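Local coordinates for protein ferulic acid esterase, AmCE1/Fae1A (Anaeromyces mucronatus, PDB 5CXX) that probably hydrolyses feruloyl esters as an alpha/beta-hydrolase esterase, and binds ferulic acid in its pocket, at residues E52-V58 with Y141-T145; T145-N149 with I209-V213; P99-K105 with G121-N127. All blocks are in the same frame, centred on the assembly; numbering follows the deposited sequence.

Contact 1 of 3, residues E52-V58 with Y141-T145; sequences ENKKYPV and YSILT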
# COMPACT_ATOMS: atom_id res chain seq x y z
N GLU A 52 11.48 -21.68 -6.35
CA GLU A 52 12.53 -20.76 -6.82
C GLU A 52 12.73 -20.79 -8.31
O GLU A 52 13.37 -19.89 -8.86
CB GLU A 52 13.85 -21.10 -6.17
CG GLU A 52 14.15 -20.22 -5.01
CD GLU A 52 15.33 -20.73 -4.22
OE1 GLU A 52 15.86 -21.81 -4.58
OE2 GLU A 52 15.72 -20.02 -3.26
N ASN A 53 12.27 -21.85 -8.95
CA ASN A 53 12.35 -21.96 -10.40
C ASN A 53 11.18 -21.30 -11.13
O ASN A 53 11.13 -21.35 -12.36
CB ASN A 53 12.42 -23.43 -10.81
CG ASN A 53 13.65 -24.11 -10.27
OD1 ASN A 53 14.74 -23.53 -10.23
ND2 ASN A 53 13.48 -25.35 -9.82
N LYS A 54 10.23 -20.76 -10.36
CA LYS A 54 9.18 -19.88 -10.91
C LYS A 54 9.54 -18.44 -10.54
O LYS A 54 10.37 -18.24 -9.66
CB LYS A 54 7.80 -20.24 -10.35
CG LYS A 54 7.33 -21.65 -10.83
CD LYS A 54 6.06 -22.04 -10.06
CE LYS A 54 5.46 -23.40 -10.46
NZ LYS A 54 4.33 -23.66 -9.50
N LYS A 55 8.87 -17.46 -11.15
CA LYS A 55 9.04 -16.07 -10.71
C LYS A 55 7.66 -15.49 -10.38
O LYS A 55 6.64 -15.84 -11.06
CB LYS A 55 9.69 -15.22 -11.81
CG LYS A 55 11.13 -15.61 -12.15
CD LYS A 55 11.62 -14.83 -13.35
CE LYS A 55 12.99 -15.36 -13.81
NZ LYS A 55 13.94 -15.29 -12.65
N TYR A 56 7.62 -14.61 -9.39
CA TYR A 56 6.36 -14.11 -8.88
C TYR A 56 6.35 -12.57 -8.86
O TYR A 56 7.35 -11.92 -8.55
CB TYR A 56 6.11 -14.60 -7.43
CG TYR A 56 6.12 -16.09 -7.32
CD1 TYR A 56 7.32 -16.79 -7.20
CD2 TYR A 56 4.94 -16.82 -7.37
CE1 TYR A 56 7.34 -18.20 -7.11
CE2 TYR A 56 4.94 -18.23 -7.28
CZ TYR A 56 6.14 -18.91 -7.14
OH TYR A 56 6.18 -20.30 -7.03
N PRO A 57 5.17 -11.99 -9.09
CA PRO A 57 5.02 -10.54 -8.94
C PRO A 57 4.99 -10.20 -7.45
O PRO A 57 4.81 -11.09 -6.60
CB PRO A 57 3.67 -10.25 -9.63
CG PRO A 57 2.88 -11.50 -9.30
CD PRO A 57 3.92 -12.67 -9.44
N VAL A 58 5.20 -8.93 -7.14
CA VAL A 58 5.37 -8.50 -5.73
C VAL A 58 4.39 -7.36 -5.39
O VAL A 58 4.30 -6.40 -6.18
CB VAL A 58 6.80 -7.99 -5.48
CG1 VAL A 58 7.02 -7.67 -3.98
CG2 VAL A 58 7.87 -9.04 -5.92
N TYR A 141 15.14 -13.14 -3.94
CA TYR A 141 13.93 -13.91 -4.21
C TYR A 141 13.69 -14.04 -5.69
O TYR A 141 14.24 -13.27 -6.50
CB TYR A 141 12.71 -13.27 -3.54
CG TYR A 141 12.88 -13.25 -2.03
CD1 TYR A 141 12.68 -14.42 -1.28
CD2 TYR A 141 13.30 -12.08 -1.35
CE1 TYR A 141 12.87 -14.40 0.12
CE2 TYR A 141 13.46 -12.08 0.02
CZ TYR A 141 13.25 -13.23 0.74
OH TYR A 141 13.45 -13.24 2.12
N SER A 142 12.87 -15.02 -6.07
CA SER A 142 12.62 -15.24 -7.49
C SER A 142 11.40 -14.40 -7.90
O SER A 142 10.26 -14.86 -7.88
CB SER A 142 12.39 -16.72 -7.77
OG SER A 142 12.30 -16.92 -9.16
N ILE A 143 11.67 -13.15 -8.23
CA ILE A 143 10.60 -12.21 -8.54
C ILE A 143 10.52 -11.91 -10.04
O ILE A 143 11.48 -12.08 -10.79
CB ILE A 143 10.78 -10.87 -7.78
CG1 ILE A 143 11.93 -10.05 -8.38
CG2 ILE A 143 11.04 -11.15 -6.26
CD1 ILE A 143 11.96 -8.57 -7.74
N LEU A 144 9.34 -11.48 -10.45
CA LEU A 144 9.14 -10.83 -11.75
C LEU A 144 9.41 -9.35 -11.55
O LEU A 144 8.96 -8.76 -10.57
CB LEU A 144 7.72 -11.03 -12.24
CG LEU A 144 7.42 -12.46 -12.68
CD1 LEU A 144 5.94 -12.59 -12.96
CD2 LEU A 144 8.28 -12.82 -13.93
N THR A 145 10.16 -8.76 -12.46
CA THR A 145 10.42 -7.32 -12.36
C THR A 145 9.58 -6.58 -13.41
O THR A 145 8.97 -7.19 -14.29
CB THR A 145 11.87 -6.97 -12.62
OG1 THR A 145 12.25 -7.54 -13.88
CG2 THR A 145 12.77 -7.59 -11.51
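Tyr-56 and Ile-143 pair through their backbones as a single parallel beta bridge, just ahead of strands 58-62 and 150-155, which lie next to each other in the central sheet of this alpha/beta-hydrolase fold. Two backbone hydrogen bonds make the bridge, and Tyr-56 supplies an atom to each. Its N donates to Ser-142 O at 3.1 Å, while its O accepts from Leu-144 N at 2.8 Å in a nearly straight bond (170°). CA-H...O contacts supplement them: Ser-142 O also faces Lys-55 CA, and Tyr-56 O lies 3.3 Å from Ile-143 CA. Ser-142 itself sits at the centre of an inverse gamma turn, just after helix 125-140 ends.

Among polar side chains, Ser-142 turns its hydroxyl toward the other segment, with OG anti to N (chi1 -173°). Its bond to Lys-54 O measures an implausibly short 2.4 Å, and the serine has a second conformer, so the detail is doubtful.

Apolar contacts flank the bridge. Leu-144 spreads its two methyls: CD2 presses on Lys-55 CB at 3.5 Å, tighter than usual, and CD1 lies alongside Pro-57 CD at 4.1 Å, both side chains pointing the same way. Farther on, Val-58 CG2 meets Ile-143 CG2 at 3.8 Å, next to strand 95-99.

The Tyr-56 ring meets that of Tyr-50, and its hydroxyl bonds to Asp-51 N. What the ring offers Ser-142 is an edge, with CD1 3.6 Å from Ser-142 O near the ring plane.

Contact 2 of 3, residues T145-N149 with I209-V213; sequences TGREN and IQPIV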
# COMPACT_ATOMS: atom_id res chain seq x y z
N THR A 145 10.16 -8.76 -12.46
CA THR A 145 10.42 -7.32 -12.36
C THR A 145 9.58 -6.58 -13.41
O THR A 145 8.97 -7.19 -14.29
CB THR A 145 11.87 -6.97 -12.62
OG1 THR A 145 12.25 -7.54 -13.88
CG2 THR A 145 12.77 -7.59 -11.51
N GLY A 146 9.60 -5.26 -13.29
CA GLY A 146 8.88 -4.43 -14.26
C GLY A 146 7.59 -3.92 -13.62
O GLY A 146 7.02 -4.56 -12.72
N ARG A 147 7.03 -2.83 -14.16
CA ARG A 147 5.88 -2.23 -13.49
C ARG A 147 4.62 -3.15 -13.54
O ARG A 147 3.79 -3.11 -12.62
CB ARG A 147 5.58 -0.87 -14.12
CG ARG A 147 5.10 -0.93 -15.60
CD ARG A 147 5.16 0.46 -16.25
NE ARG A 147 4.32 1.39 -15.44
CZ ARG A 147 3.04 1.59 -15.67
NH1 ARG A 147 2.40 0.97 -16.66
NH2 ARG A 147 2.37 2.43 -14.86
N GLU A 148 4.49 -3.97 -14.55
CA GLU A 148 3.36 -4.85 -14.63
C GLU A 148 3.34 -5.92 -13.55
O GLU A 148 2.37 -6.56 -13.35
CB GLU A 148 3.31 -5.49 -16.02
CG GLU A 148 4.40 -6.48 -16.31
CD GLU A 148 5.77 -5.93 -16.76
OE1 GLU A 148 6.10 -4.76 -16.60
OE2 GLU A 148 6.54 -6.75 -17.28
N ASN A 149 4.46 -6.07 -12.88
CA ASN A 149 4.67 -7.10 -11.82
C ASN A 149 4.88 -6.49 -10.48
O ASN A 149 5.33 -7.17 -9.58
CB ASN A 149 5.86 -8.00 -12.19
CG ASN A 149 5.56 -8.72 -13.47
OD1 ASN A 149 4.51 -9.36 -13.58
ND2 ASN A 149 6.40 -8.55 -14.49
N ILE A 209 3.28 8.17 -17.44
CA ILE A 209 2.74 6.81 -17.74
C ILE A 209 1.71 6.43 -16.68
O ILE A 209 2.01 6.49 -15.48
CB ILE A 209 3.85 5.69 -17.90
CG1 ILE A 209 3.20 4.30 -18.19
CG2 ILE A 209 4.81 5.62 -16.72
CD1 ILE A 209 4.29 3.24 -18.77
N GLN A 210 0.47 6.12 -17.11
CA GLN A 210 -0.64 5.95 -16.15
C GLN A 210 -0.48 4.66 -15.35
O GLN A 210 -0.11 3.63 -15.93
CB GLN A 210 -1.99 5.88 -16.88
CG GLN A 210 -2.46 7.27 -17.33
CD GLN A 210 -2.67 8.21 -16.14
OE1 GLN A 210 -3.65 8.09 -15.41
NE2 GLN A 210 -1.73 9.13 -15.94
N PRO A 211 -0.80 4.69 -14.04
CA PRO A 211 -0.96 3.39 -13.37
C PRO A 211 -1.85 2.45 -14.14
O PRO A 211 -2.87 2.86 -14.77
CB PRO A 211 -1.65 3.77 -12.05
CG PRO A 211 -1.21 5.16 -11.76
CD PRO A 211 -1.25 5.79 -13.16
N ILE A 212 -1.53 1.16 -14.14
CA ILE A 212 -2.41 0.17 -14.73
C ILE A 212 -3.74 0.13 -13.94
O ILE A 212 -4.83 0.05 -14.52
CB ILE A 212 -1.74 -1.23 -14.76
CG1 ILE A 212 -0.41 -1.12 -15.53
CG2 ILE A 212 -2.68 -2.31 -15.35
CD1 ILE A 212 0.51 -2.40 -15.43
N VAL A 213 -3.62 0.18 -12.62
CA VAL A 213 -4.78 0.32 -11.72
C VAL A 213 -4.38 1.32 -10.63
O VAL A 213 -3.25 1.25 -10.07
CB VAL A 213 -5.17 -1.02 -11.06
CG1 VAL A 213 -6.30 -0.80 -10.05
CG2 VAL A 213 -5.58 -2.05 -12.08
O HOH W 1 -0.13 1.91 -18.03
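Arg-147 reaches from a short 3-10 turn at residues 147-148 to the backbone of 209-213, and so joins two loops that run into parallel strands of the alpha/beta-hydrolase sheet. The turn precedes strand 150-155 and the partner segment enters strand 213-219; strand 175-179 lies between them in the sheet.

The tight part is the guanidinium and its surroundings. Ile-209 lies over one face, its CG1 3.6 Å above the plane and over the centre, the two side chains arriving from opposite directions. Ile-212 adds CG1, which approaches Arg-147 NH1 obliquely at 3.7 Å. Bent at chi3 (-57°), the arginine chain carries its terminal group to Gln-210, where NH2 donates to the backbone O at 3.0 Å. That bond is moderately bent: the nitrogen stands above the carbonyl plane, and the oxygen is tilted from the guanidinium plane. A water closes a second route between the same residues, accepting from Arg-147 NH1 at 3.0 Å and donating to Gln-210 O at 2.7 Å. Gln-210 O is therefore gripped twice. NE is used elsewhere, on Ser-170 O, while Ser-170 OG bonds to Ile-209 O; one serine thus serves both segments, and the bonds from NE and NH2 together probably limit rotation of the guanidinium.

The looser, more exposed side is where Ile-212 CD1 rests on Glu-148 CA at 3.8 Å; the glutamate's carboxylate leads away, and this meeting is slight.

Behind the arginine the turn is braced within its own segment. Gly-146 adopts backbone angles at which a CB would be jammed against the preceding carbonyl, and Asn-149 ND2 donates almost straight (172°) to Thr-145 O at 2.9 Å.

Contact 3 of 3, residues P99-K105 with G121-N127; sequences PDVYAPK and GYDNFIN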
# COMPACT_ATOMS: atom_id res chain seq x y z
N PRO A 99 6.90 -3.64 4.59
CA PRO A 99 8.05 -2.88 5.09
C PRO A 99 7.74 -2.17 6.41
O PRO A 99 6.59 -2.03 6.81
CB PRO A 99 8.30 -1.82 4.01
CG PRO A 99 7.55 -2.36 2.76
CD PRO A 99 6.30 -3.02 3.38
N ASP A 100 8.83 -1.74 7.04
CA ASP A 100 8.75 -0.65 8.02
C ASP A 100 8.86 0.65 7.25
O ASP A 100 9.88 0.90 6.58
CB ASP A 100 9.91 -0.83 9.02
CG ASP A 100 10.02 0.33 10.01
OD1 ASP A 100 9.24 1.31 9.91
OD2 ASP A 100 10.91 0.19 10.91
N VAL A 101 7.77 1.41 7.20
CA VAL A 101 7.66 2.56 6.29
C VAL A 101 8.34 3.81 6.86
O VAL A 101 8.61 4.76 6.13
CB VAL A 101 6.16 2.88 6.00
CG1 VAL A 101 6.01 4.00 4.90
CG2 VAL A 101 5.51 1.58 5.55
N TYR A 102 8.68 3.77 8.15
CA TYR A 102 9.29 4.99 8.75
C TYR A 102 10.79 4.89 8.55
O TYR A 102 11.51 4.18 9.26
CB TYR A 102 8.93 5.10 10.25
CG TYR A 102 9.55 6.34 10.87
CD1 TYR A 102 9.27 7.61 10.31
CD2 TYR A 102 10.44 6.25 11.95
CE1 TYR A 102 9.89 8.73 10.84
CE2 TYR A 102 11.05 7.40 12.50
CZ TYR A 102 10.78 8.62 11.94
OH TYR A 102 11.36 9.72 12.48
N ALA A 103 11.28 5.62 7.52
CA ALA A 103 12.68 5.49 7.10
C ALA A 103 13.40 6.83 7.09
O ALA A 103 13.82 7.31 6.05
CB ALA A 103 12.70 4.85 5.66
N PRO A 104 13.59 7.46 8.24
CA PRO A 104 14.25 8.76 8.31
C PRO A 104 15.73 8.69 7.99
O PRO A 104 16.44 7.72 8.37
CB PRO A 104 14.06 9.17 9.82
CG PRO A 104 14.06 7.77 10.52
CD PRO A 104 13.21 6.92 9.56
N LYS A 105 16.23 9.76 7.35
CA LYS A 105 17.67 9.99 7.20
C LYS A 105 18.31 10.09 8.60
O LYS A 105 17.66 10.62 9.48
CB LYS A 105 17.89 11.29 6.44
CG LYS A 105 17.23 11.29 5.05
CD LYS A 105 17.54 12.65 4.37
CE LYS A 105 17.86 12.48 2.87
NZ LYS A 105 16.70 12.05 2.02
N GLY A 121 9.99 11.09 7.63
CA GLY A 121 10.49 9.72 7.55
C GLY A 121 9.66 8.80 6.68
O GLY A 121 10.21 7.91 5.99
N TYR A 122 8.36 9.05 6.62
CA TYR A 122 7.51 8.33 5.70
C TYR A 122 7.73 8.81 4.27
O TYR A 122 7.73 8.02 3.31
CB TYR A 122 5.97 8.51 6.09
CG TYR A 122 5.67 7.71 7.35
CD1 TYR A 122 6.04 8.20 8.61
CD2 TYR A 122 4.99 6.46 7.24
CE1 TYR A 122 5.79 7.40 9.77
CE2 TYR A 122 4.72 5.69 8.40
CZ TYR A 122 5.15 6.16 9.61
OH TYR A 122 4.90 5.39 10.76
N ASP A 123 7.89 10.13 4.12
CA ASP A 123 8.18 10.66 2.78
C ASP A 123 9.45 10.05 2.22
O ASP A 123 9.56 9.75 1.02
CB ASP A 123 8.34 12.19 2.79
CG ASP A 123 7.12 12.92 3.35
OD1 ASP A 123 6.02 12.31 3.27
OD2 ASP A 123 7.29 14.06 3.81
N ASN A 124 10.44 9.81 3.09
CA ASN A 124 11.71 9.31 2.63
C ASN A 124 11.66 7.85 2.22
O ASN A 124 12.62 7.32 1.64
CB ASN A 124 12.78 9.51 3.76
CG ASN A 124 14.17 9.47 3.22
OD1 ASN A 124 14.47 10.11 2.19
ND2 ASN A 124 15.08 8.81 3.95
N PHE A 125 10.54 7.19 2.50
CA PHE A 125 10.36 5.81 2.13
C PHE A 125 10.44 5.62 0.60
O PHE A 125 10.82 4.53 0.16
CB PHE A 125 9.01 5.26 2.65
CG PHE A 125 8.91 3.76 2.41
CD1 PHE A 125 9.69 2.88 3.18
CD2 PHE A 125 8.10 3.24 1.41
CE1 PHE A 125 9.68 1.51 2.91
CE2 PHE A 125 8.07 1.91 1.16
CZ PHE A 125 8.84 1.00 1.92
N ILE A 126 10.17 6.67 -0.18
CA ILE A 126 10.37 6.52 -1.63
C ILE A 126 11.81 6.12 -1.94
O ILE A 126 12.05 5.25 -2.78
CB ILE A 126 9.97 7.81 -2.38
CG1 ILE A 126 10.03 7.57 -3.91
CG2 ILE A 126 10.92 9.00 -2.03
CD1 ILE A 126 9.33 8.76 -4.67
N ASN A 127 12.78 6.62 -1.19
CA ASN A 127 14.16 6.26 -1.40
C ASN A 127 14.48 4.85 -0.84
O ASN A 127 15.19 4.06 -1.50
CB ASN A 127 15.09 7.32 -0.75
CG ASN A 127 14.90 8.67 -1.42
OD1 ASN A 127 14.96 8.71 -2.65
ND2 ASN A 127 14.57 9.73 -0.67
O HOH W 2 17.85 9.44 2.28
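Val-101 CG1 is wedged between two aromatic rings of the facing helices. It touches Tyr-122 CD2 at 3.5 Å and makes an off-centre CH-pi contact with the Phe-125 ring, 4.3 Å from the centroid. Phe-125 extends with CG anti to its N (chi1 -172°), which carries CZ to within 3.6 Å of Pro-99 CB. Next to it, the rings of Tyr-102 and Tyr-122 meet obliquely, their planes at 37°. Tyr-102 CE1 also lies 3.5 Å from Gly-121 CA, and a CB on Gly-121 would fall only about 2.0 Å from that CE1, a clash.

In the alpha/beta-hydrolase fold this is the loop that leaves strand 95-99, packed against helix 116-123 and the start of helix 125-140. Helix 157-168, which follows a probable nucleophile elbow, backs Tyr-122 and Phe-125, and the Tyr-122 side chain comes within about 6 Å of the bound ferulic acid. The hydroxyl of Tyr-122 bonds to that of Tyr-118, and that of Tyr-102 takes Val-110 N as its partner.

Outward from the rings, Ala-103 N donates to Gly-121 O at 3.0 Å. Asn-124 ND2 then meets Ala-103 O at 2.9 Å, in its own amide plane and nearly in line with the C=O bond. Asn-124 OD1 accepts from Asn-127 ND2 (2.9 Å) on one face of the amide and, in the lysine conformer described here, from Lys-105 NZ on the opposite face. Putting an alanine in place of Asn-124 would probably leave Ala-103 O without this donor and Asn-127 ND2 without its acceptor. Outermost, a water accepts from Asn-124 ND2 and from Lys-105 NZ in that conformer.

Followed from the N terminus, the chain enters contact 1 at 52-58, runs through strands 58-62 and 95-99, and opens contact 3 at 99-105. Contact 3 closes first, at 121-127, a short loop nested inside the much longer one that contact 1 closes at 141-145. Contact 2 begins on Thr-145, where contact 1 ends, and closes at 209-213, in series with contact 3. Contacts 1 and 2 also touch directly: Val-58 N and Asn-149 O lie 3.0 Å apart, probably hydrogen-bonded. Together these two tie loops leading into strands 58-62, 150-155 and 213-219, whereas contact 3, centred about 25 Å from contact 1, joins strand 95-99 to the helices that follow.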